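Putative hydrolase (PDB 4X00) is a putative alpha/beta-hydrolase of Burkholderia cenocepacia, probably an aryl esterase that cleaves ester bonds. Local coordinates at residues I37-G42 / L64-L69; V23-E28 / G73-P78; K213-A218 / K243-R248. All blocks are in the same frame, centred on the assembly; numbering follows the deposited sequence. Where two conformers were deposited one is given.

Interaction 1 of 3, residues I37-G42 / L64-L69; sequences IIFIHG and LITYDL
The carbonyl O of Y67 takes a hydrogen from each of two waters, both 2.8 Å from Y67 O: one bridges to F39 O, the other accepts from H41 N. These waters fill in where the two strands splay apart. Upstream the pairing is direct and nearly straight: I65 N donates to I37 O at 2.8 Å, and F39 N to I65 O at 2.9 Å. Downstream the imidazole of H41 replaces the backbone. With CG held between backbone N and carbonyl carbon (chi1 68°), its ring reaches over to L69, whose N donates to H41 NE2 at 2.9 Å, although that donor lies well out of the ring plane. On the other side of the ring, H41 ND1 donates to G42 O almost in plane, so both nitrogens are used and the ring's rotation is fixed. L69 CG sits over one imidazole face, 3.8 Å from its centroid, a CH-pi contact. On one face of the sheet the I38 and I65 side chains run alongside each other, and the Y67 ring follows, its CE1 3.9 Å from I40 CG1. On the other, L64 CD2 meets the F39 ring at its edge while T66 CG2 touches F39 CB. These neighbouring parallel strands, 36-40 and 63-67, are joined through helix 51-54 in a beta-alpha-beta unit at the heart of the alpha/beta-hydrolase sheet.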
loop_
_atom_site.group_PDB
_atom_site.type_symbol
_atom_site.label_atom_id
_atom_site.label_comp_id
_atom_site.label_asym_id
_atom_site.label_seq_id
_atom_site.Cartn_x
_atom_site.Cartn_y
_atom_site.Cartn_z
ATOM N N ILE A 37 -0.774 -8.328 11.302
ATOM C CA ILE A 37 -0.827 -7.966 9.896
ATOM C C ILE A 37 -0.700 -6.455 9.829
ATOM O O ILE A 37 -1.442 -5.749 10.533
ATOM C CB ILE A 37 -2.147 -8.394 9.215
ATOM C CG1 ILE A 37 -2.401 -9.900 9.421
ATOM C CG2 ILE A 37 -2.125 -7.990 7.731
ATOM C CD1 ILE A 37 -3.788 -10.344 8.957
ATOM N N ILE A 38 0.264 -5.957 9.060
ATOM C CA ILE A 38 0.446 -4.516 8.874
ATOM C C ILE A 38 0.029 -4.144 7.462
ATOM O O ILE A 38 0.577 -4.688 6.484
ATOM C CB ILE A 38 1.901 -4.109 9.127
ATOM C CG1 ILE A 38 2.306 -4.411 10.581
ATOM C CG2 ILE A 38 2.098 -2.647 8.803
ATOM C CD1 ILE A 38 3.822 -4.303 10.842
ATOM N N PHE A 39 -0.980 -3.261 7.388
ATOM C CA PHE A 39 -1.546 -2.787 6.133
ATOM C C PHE A 39 -0.914 -1.461 5.735
ATOM O O PHE A 39 -0.835 -0.547 6.560
ATOM C CB PHE A 39 -3.046 -2.585 6.254
ATOM C CG PHE A 39 -3.803 -3.849 6.552
ATOM C CD1 PHE A 39 -3.975 -4.263 7.859
ATOM C CD2 PHE A 39 -4.375 -4.598 5.521
ATOM C CE1 PHE A 39 -4.703 -5.424 8.145
ATOM C CE2 PHE A 39 -5.095 -5.765 5.787
ATOM C CZ PHE A 39 -5.263 -6.167 7.101
ATOM N N ILE A 40 -0.484 -1.365 4.479
ATOM C CA ILE A 40 0.235 -0.204 3.950
ATOM C C ILE A 40 -0.529 0.298 2.756
ATOM O O ILE A 40 -0.630 -0.414 1.753
ATOM C CB ILE A 40 1.662 -0.583 3.524
ATOM C CG1 ILE A 40 2.370 -1.338 4.652
ATOM C CG2 ILE A 40 2.454 0.677 3.140
ATOM C CD1 ILE A 40 3.538 -2.176 4.152
ATOM N N HIS A 41 -1.141 1.474 2.866
ATOM C CA HIS A 41 -1.992 1.968 1.794
ATOM C C HIS A 41 -1.188 2.561 0.624
ATOM O O HIS A 41 0.048 2.522 0.621
ATOM C CB HIS A 41 -2.994 3.002 2.336
ATOM C CG HIS A 41 -2.361 4.285 2.794
ATOM N ND1 HIS A 41 -2.011 5.304 1.929
ATOM C CD2 HIS A 41 -2.041 4.721 4.041
ATOM C CE1 HIS A 41 -1.480 6.307 2.628
ATOM N NE2 HIS A 41 -1.513 5.991 3.914
ATOM N N GLY A 42 -1.907 3.069 -0.376
ATOM C CA GLY A 42 -1.296 3.569 -1.593
ATOM C C GLY A 42 -1.449 5.073 -1.744
ATOM O O GLY A 42 -1.902 5.779 -0.831
ATOM N N LEU A 64 -4.434 -6.287 13.917
ATOM C CA LEU A 64 -4.593 -5.566 12.649
ATOM C C LEU A 64 -4.048 -4.153 12.773
ATOM O O LEU A 64 -4.658 -3.303 13.418
ATOM C CB LEU A 64 -6.073 -5.540 12.244
ATOM C CG LEU A 64 -6.751 -6.919 12.128
ATOM C CD1 LEU A 64 -8.263 -6.734 11.901
ATOM C CD2 LEU A 64 -6.156 -7.719 10.986
ATOM N N ILE A 65 -2.908 -3.917 12.149
ATOM C CA ILE A 65 -2.215 -2.634 12.297
ATOM C C ILE A 65 -2.307 -1.849 10.993
ATOM O O ILE A 65 -1.965 -2.372 9.927
ATOM C CB ILE A 65 -0.740 -2.863 12.657
ATOM C CG1 ILE A 65 -0.632 -3.598 14.001
ATOM C CG2 ILE A 65 0.036 -1.525 12.655
ATOM C CD1 ILE A 65 0.754 -4.219 14.235
ATOM N N THR A 66 -2.719 -0.584 11.077
ATOM C CA THR A 66 -2.706 0.289 9.919
ATOM C C THR A 66 -1.908 1.549 10.276
ATOM O O THR A 66 -1.666 1.823 11.450
ATOM C CB THR A 66 -4.133 0.695 9.478
ATOM O OG1 THR A 66 -4.842 1.264 10.588
ATOM C CG2 THR A 66 -4.933 -0.482 8.948
ATOM N N TYR A 67 -1.517 2.320 9.268
ATOM C CA TYR A 67 -0.920 3.622 9.520
ATOM C C TYR A 67 -1.062 4.483 8.289
ATOM O O TYR A 67 -1.345 3.994 7.182
ATOM C CB TYR A 67 0.562 3.504 9.912
ATOM C CG TYR A 67 1.527 3.026 8.860
ATOM C CD1 TYR A 67 1.623 1.671 8.550
ATOM C CD2 TYR A 67 2.381 3.915 8.210
ATOM C CE1 TYR A 67 2.551 1.209 7.627
ATOM C CE2 TYR A 67 3.316 3.484 7.291
ATOM C CZ TYR A 67 3.417 2.104 7.016
ATOM O OH TYR A 67 4.343 1.655 6.108
ATOM N N ASP A 68 -0.876 5.794 8.463
ATOM C CA ASP A 68 -0.861 6.712 7.337
ATOM C C ASP A 68 0.582 6.877 6.865
ATOM O O ASP A 68 1.502 7.140 7.664
ATOM C CB ASP A 68 -1.430 8.084 7.716
ATOM C CG ASP A 68 -2.893 8.037 8.119
ATOM O OD1 ASP A 68 -3.603 7.055 7.794
ATOM O OD2 ASP A 68 -3.337 8.983 8.798
ATOM N N LEU A 69 0.810 6.695 5.570
ATOM C CA LEU A 69 2.136 6.980 4.979
ATOM C C LEU A 69 2.558 8.424 5.217
ATOM O O LEU A 69 1.709 9.330 5.352
ATOM C CB LEU A 69 2.121 6.743 3.464
ATOM C CG LEU A 69 1.884 5.303 2.985
ATOM C CD1 LEU A 69 1.772 5.325 1.456
ATOM C CD2 LEU A 69 3.016 4.405 3.467
HETATM O O HOH W 1 -2.486 1.591 6.191
HETATM O O HOH W 2 0.374 2.899 5.190
#

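Interaction 2 of 3, residues V23-E28 / G73-P78; sequences VLAVQE and GLSGKP
S75 OG accepts from A25 N at 2.9 Å, an almost straight bond by which a loop side chain takes a backbone N-H of strand 23-30. One residue further along the loop, G76 N donates to V23 O at 2.8 Å. The two bonds straddle L24, whose CA lies 3.4 Å from S75 OG and whose CD2 also touches that oxygen. V23 O has a second partner, a water that donates to it and to L74 O, tying the strand to the loop once more. Beside these polar links the A25 methyl rests against L74 CB at 4.2 Å, a small apolar patch. The hydroxyl is aimed at the strand by its torsion, OG lying anti to the carbonyl carbon of S75 (chi1 -75°), and it also hydrogen-bonds D68 O. Further out, in one of its two deposited conformers and so less certainly, K77 folds back on its own loop: K77 NZ donates to S75 O at 2.8 Å, in the carbonyl plane, and to G73 O at 2.7 Å, from above that carbonyl's plane. L74 N is in turn held by the D68 carboxylate, which also forms a salt bridge with R47. Since S75 OG accepts from A25 N, its own proton is available for D68 O, consistent with a serine that links A25 of strand 23-30 to D68, just beyond the neighbouring strand 63-67.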
loop_
_atom_site.group_PDB
_atom_site.type_symbol
_atom_site.label_atom_id
_atom_site.label_comp_id
_atom_site.label_asym_id
_atom_site.label_seq_id
_atom_site.Cartn_x
_atom_site.Cartn_y
_atom_site.Cartn_z
ATOM N N VAL A 23 6.501 11.969 12.277
ATOM C CA VAL A 23 5.594 11.239 13.165
ATOM C C VAL A 23 4.472 10.575 12.361
ATOM O O VAL A 23 3.782 11.240 11.588
ATOM C CB VAL A 23 4.993 12.186 14.245
ATOM C CG1 VAL A 23 3.956 11.456 15.057
ATOM C CG2 VAL A 23 6.090 12.685 15.166
ATOM N N LEU A 24 4.340 9.272 12.513
ATOM C CA LEU A 24 3.348 8.484 11.796
ATOM C C LEU A 24 2.150 8.230 12.663
ATOM O O LEU A 24 2.296 7.869 13.826
ATOM C CB LEU A 24 3.965 7.160 11.377
ATOM C CG LEU A 24 5.237 7.325 10.550
ATOM C CD1 LEU A 24 6.021 6.012 10.512
ATOM C CD2 LEU A 24 4.926 7.884 9.156
ATOM N N ALA A 25 0.967 8.411 12.083
ATOM C CA ALA A 25 -0.294 8.102 12.756
ATOM C C ALA A 25 -0.599 6.622 12.551
ATOM O O ALA A 25 -0.723 6.176 11.415
ATOM C CB ALA A 25 -1.412 8.963 12.195
ATOM N N VAL A 26 -0.697 5.879 13.650
ATOM C CA VAL A 26 -0.858 4.432 13.636
ATOM C C VAL A 26 -2.159 4.037 14.333
ATOM O O VAL A 26 -2.600 4.685 15.300
ATOM C CB VAL A 26 0.335 3.756 14.333
ATOM C CG1 VAL A 26 0.219 2.257 14.248
ATOM C CG2 VAL A 26 1.646 4.242 13.709
ATOM N N GLN A 27 -2.800 2.994 13.818
ATOM C CA GLN A 27 -4.032 2.466 14.427
ATOM C C GLN A 27 -3.952 0.953 14.592
ATOM O O GLN A 27 -3.234 0.283 13.846
ATOM C CB GLN A 27 -5.264 2.805 13.589
ATOM C CG GLN A 27 -5.365 4.240 13.112
ATOM C CD GLN A 27 -4.349 4.594 12.045
ATOM O OE1 GLN A 27 -4.037 3.806 11.161
ATOM N NE2 GLN A 27 -3.824 5.804 12.123
ATOM N N GLU A 28 -4.690 0.430 15.567
ATOM C CA GLU A 28 -4.775 -1.010 15.737
ATOM C C GLU A 28 -6.179 -1.468 15.992
ATOM O O GLU A 28 -6.969 -0.780 16.650
ATOM C CB GLU A 28 -3.932 -1.487 16.907
ATOM C CG GLU A 28 -2.539 -1.675 16.606
ATOM C CD GLU A 28 -1.856 -2.381 17.754
ATOM O OE1 GLU A 28 -2.350 -3.432 18.259
ATOM O OE2 GLU A 28 -0.836 -1.838 18.175
ATOM N N GLY A 73 -2.859 11.479 5.089
ATOM C CA GLY A 73 -3.711 11.329 6.257
ATOM C C GLY A 73 -3.341 12.284 7.377
ATOM O O GLY A 73 -3.232 13.508 7.150
ATOM N N LEU A 74 -3.076 11.736 8.568
ATOM C CA LEU A 74 -2.665 12.535 9.730
ATOM C C LEU A 74 -1.213 12.288 10.108
ATOM O O LEU A 74 -0.774 12.709 11.195
ATOM C CB LEU A 74 -3.608 12.279 10.918
ATOM C CG LEU A 74 -5.084 12.616 10.633
ATOM C CD1 LEU A 74 -5.937 12.396 11.913
ATOM C CD2 LEU A 74 -5.267 14.018 10.039
ATOM N N SER A 75 -0.444 11.678 9.212
ATOM C CA SER A 75 0.988 11.563 9.433
ATOM C C SER A 75 1.710 12.866 9.085
ATOM O O SER A 75 1.148 13.770 8.439
ATOM C CB SER A 75 1.575 10.404 8.648
ATOM O OG SER A 75 1.225 9.183 9.291
ATOM N N GLY A 76 2.966 12.975 9.511
ATOM C CA GLY A 76 3.753 14.156 9.189
ATOM C C GLY A 76 3.940 14.329 7.689
ATOM O O GLY A 76 3.963 13.352 6.901
ATOM N N LYS A 77 4.079 15.591 7.299
ATOM C CA LYS A 77 4.145 15.978 5.894
ATOM C C LYS A 77 5.290 16.953 5.662
ATOM O O LYS A 77 5.066 18.144 5.456
ATOM C CB LYS A 77 2.807 16.595 5.448
ATOM C CG LYS A 77 1.633 15.655 5.741
ATOM C CD LYS A 77 0.286 16.180 5.265
ATOM C CE LYS A 77 -0.821 15.183 5.615
ATOM N NZ LYS A 77 -0.979 15.034 7.088
ATOM N N PRO A 78 6.526 16.448 5.677
ATOM C CA PRO A 78 7.676 17.335 5.430
ATOM C C PRO A 78 7.555 18.056 4.096
ATOM O O PRO A 78 6.946 17.563 3.152
ATOM C CB PRO A 78 8.880 16.386 5.431
ATOM C CG PRO A 78 8.306 14.990 5.386
ATOM C CD PRO A 78 6.926 15.069 5.983
HETATM O O HOH W 3 1.581 12.922 12.862
#

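Interaction 3 of 3, residues K213-A218 / K243-R248; sequences KGLSKA and KSLNPR
The flat carboxamide of N246 meets the end of helix 211-216 through its ND2 edge, where N246 ND2 donates to L215 O at 2.9 Å; L215 O is tilted about 21° out of the amide plane. The same nitrogen makes a weak, bent bond to A218 O at 3.3 Å, and the A218 methyl lies 4.0 Å from N246 ND2. At the amide's oxygen edge, N246 OD1 accepts from R248 N at 2.9 Å and from a water that also donates to A218 O. The amide is therefore held at both ends, which fixes which way round it sits. Its CG lies anti to the backbone N (chi1 -175°), carrying the group across to the neighbouring helix end. L215 O takes two protein donors, N246 ND2 and A218 N, which arrive from opposite faces of its carbonyl plane. Nearby, S216 CA makes a CA-H...O contact with L245 O at 3.4 Å, while a water donates to both L245 O and S216 O. Away from this polar seam the two leucines cross at about a right angle, L215 CD1 meeting L245 CD1 at 4.1 Å. L215 also packs on S119 of helix 113-125 and on L222, which N246 touches as well. Two helix ends, each followed by a strand of the central sheet, are thus joined by a side chain: N246, the first residue beyond helix 235-245, forms an Asx turn through OD1 while ND2 bonds the last turn of helix 211-216.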
loop_
_atom_site.group_PDB
_atom_site.type_symbol
_atom_site.label_atom_id
_atom_site.label_comp_id
_atom_site.label_asym_id
_atom_site.label_seq_id
_atom_site.Cartn_x
_atom_site.Cartn_y
_atom_site.Cartn_z
ATOM N N LYS A 213 16.217 -5.886 -6.196
ATOM C CA LYS A 213 16.929 -6.346 -5.011
ATOM C C LYS A 213 15.971 -6.914 -3.948
ATOM O O LYS A 213 16.195 -8.000 -3.429
ATOM C CB LYS A 213 17.763 -5.202 -4.432
ATOM C CG LYS A 213 18.586 -5.571 -3.212
ATOM C CD LYS A 213 19.382 -4.387 -2.681
ATOM C CE LYS A 213 20.169 -4.793 -1.436
ATOM N NZ LYS A 213 20.798 -3.623 -0.781
ATOM N N GLY A 214 14.901 -6.199 -3.615
ATOM C CA GLY A 214 14.059 -6.654 -2.521
ATOM C C GLY A 214 13.295 -7.927 -2.850
ATOM O O GLY A 214 13.196 -8.830 -2.022
ATOM N N LEU A 215 12.704 -7.977 -4.043
ATOM C CA LEU A 215 11.922 -9.153 -4.411
ATOM C C LEU A 215 12.797 -10.362 -4.632
ATOM O O LEU A 215 12.447 -11.472 -4.205
ATOM C CB LEU A 215 11.100 -8.884 -5.681
ATOM C CG LEU A 215 9.937 -7.924 -5.498
ATOM C CD1 LEU A 215 9.309 -7.598 -6.852
ATOM C CD2 LEU A 215 8.897 -8.510 -4.546
ATOM N N SER A 216 13.924 -10.189 -5.311
ATOM C CA SER A 216 14.653 -11.373 -5.741
ATOM C C SER A 216 15.261 -12.078 -4.547
ATOM O O SER A 216 15.417 -13.292 -4.583
ATOM C CB SER A 216 15.725 -11.027 -6.763
ATOM O OG SER A 216 16.802 -10.379 -6.137
ATOM N N LYS A 217 15.552 -11.339 -3.487
ATOM C CA LYS A 217 16.168 -11.953 -2.314
ATOM C C LYS A 217 15.192 -12.538 -1.297
ATOM O O LYS A 217 15.620 -13.159 -0.326
ATOM C CB LYS A 217 17.063 -10.932 -1.584
ATOM C CG LYS A 217 18.449 -10.741 -2.159
ATOM C CD LYS A 217 18.449 -10.095 -3.519
ATOM C CE LYS A 217 19.313 -8.861 -3.530
ATOM N NZ LYS A 217 20.643 -9.070 -2.864
ATOM N N ALA A 218 13.891 -12.339 -1.489
ATOM C CA ALA A 218 12.941 -12.751 -0.462
ATOM C C ALA A 218 12.792 -14.268 -0.409
ATOM O O ALA A 218 12.735 -14.922 -1.464
ATOM C CB ALA A 218 11.582 -12.095 -0.706
ATOM N N LYS A 243 7.457 -12.020 -11.028
ATOM C CA LYS A 243 7.772 -13.442 -11.069
ATOM C C LYS A 243 9.115 -13.678 -11.743
ATOM O O LYS A 243 9.798 -14.658 -11.428
ATOM C CB LYS A 243 6.682 -14.219 -11.786
ATOM C CG LYS A 243 5.442 -14.410 -10.930
ATOM C CD LYS A 243 4.408 -15.247 -11.628
ATOM C CE LYS A 243 3.244 -15.535 -10.692
ATOM N NZ LYS A 243 2.245 -16.493 -11.306
ATOM N N SER A 244 9.501 -12.792 -12.661
ATOM C CA SER A 244 10.803 -12.890 -13.310
ATOM C C SER A 244 11.904 -12.691 -12.274
ATOM O O SER A 244 12.961 -13.343 -12.315
ATOM C CB SER A 244 10.897 -11.857 -14.444
ATOM O OG SER A 244 12.118 -11.959 -15.144
ATOM N N LEU A 245 11.647 -11.812 -11.323
ATOM C CA LEU A 245 12.598 -11.527 -10.269
ATOM C C LEU A 245 12.610 -12.592 -9.187
ATOM O O LEU A 245 13.671 -12.907 -8.628
ATOM C CB LEU A 245 12.273 -10.166 -9.648
ATOM C CG LEU A 245 12.567 -9.002 -10.594
ATOM C CD1 LEU A 245 11.956 -7.738 -10.007
ATOM C CD2 LEU A 245 14.083 -8.836 -10.806
ATOM N N ASN A 246 11.431 -13.135 -8.885
ATOM C CA ASN A 246 11.309 -14.151 -7.844
ATOM C C ASN A 246 10.294 -15.181 -8.280
ATOM O O ASN A 246 9.100 -14.935 -8.213
ATOM C CB ASN A 246 10.893 -13.522 -6.509
ATOM C CG ASN A 246 10.873 -14.522 -5.370
ATOM O OD1 ASN A 246 10.695 -15.719 -5.572
ATOM N ND2 ASN A 246 11.042 -14.029 -4.155
ATOM N N PRO A 247 10.765 -16.356 -8.731
ATOM C CA PRO A 247 9.858 -17.345 -9.341
ATOM C C PRO A 247 8.990 -18.050 -8.313
ATOM O O PRO A 247 8.100 -18.825 -8.698
ATOM C CB PRO A 247 10.815 -18.340 -10.008
ATOM C CG PRO A 247 12.063 -18.258 -9.124
ATOM C CD PRO A 247 12.171 -16.791 -8.769
ATOM N N ARG A 248 9.218 -17.805 -7.021
ATOM C CA ARG A 248 8.344 -18.425 -6.019
ATOM C C ARG A 248 7.111 -17.574 -5.691
ATOM O O ARG A 248 6.255 -18.001 -4.926
ATOM C CB ARG A 248 9.130 -18.744 -4.749
ATOM C CG ARG A 248 10.056 -19.932 -5.027
ATOM C CD ARG A 248 11.196 -20.089 -4.073
ATOM N NE ARG A 248 10.792 -20.473 -2.727
ATOM C CZ ARG A 248 10.774 -21.730 -2.291
ATOM N NH1 ARG A 248 10.445 -21.985 -1.036
ATOM N NH2 ARG A 248 11.063 -22.728 -3.115
HETATM O O HOH W 4 14.582 -14.758 -6.894
HETATM O O HOH W 5 12.434 -16.949 -3.883
HETATM O O HOH W 6 11.279 -17.359 -2.188
#

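In the fold
Interactions 1 and 2 are close neighbours, their centres 11 Å apart, and both involve the central sheet, where strand 23-30 lies beside strand 63-67 and strand 36-40 follows on its other side. Along the chain interaction 1 is nested inside the loop closed by interaction 2, and the two touch directly through D68 with S75 and T66 with Q27. Interaction 3 comes later in the sequence, about 23 Å from interaction 1 and 30 Å from interaction 2, centre to centre, and touches neither. Interactions 1 and 2 thus lie on the strand 23-30 side of the alpha/beta-hydrolase sheet, whereas interaction 3 joins helix ends leading into its last two strands, 222-227 and 250-254.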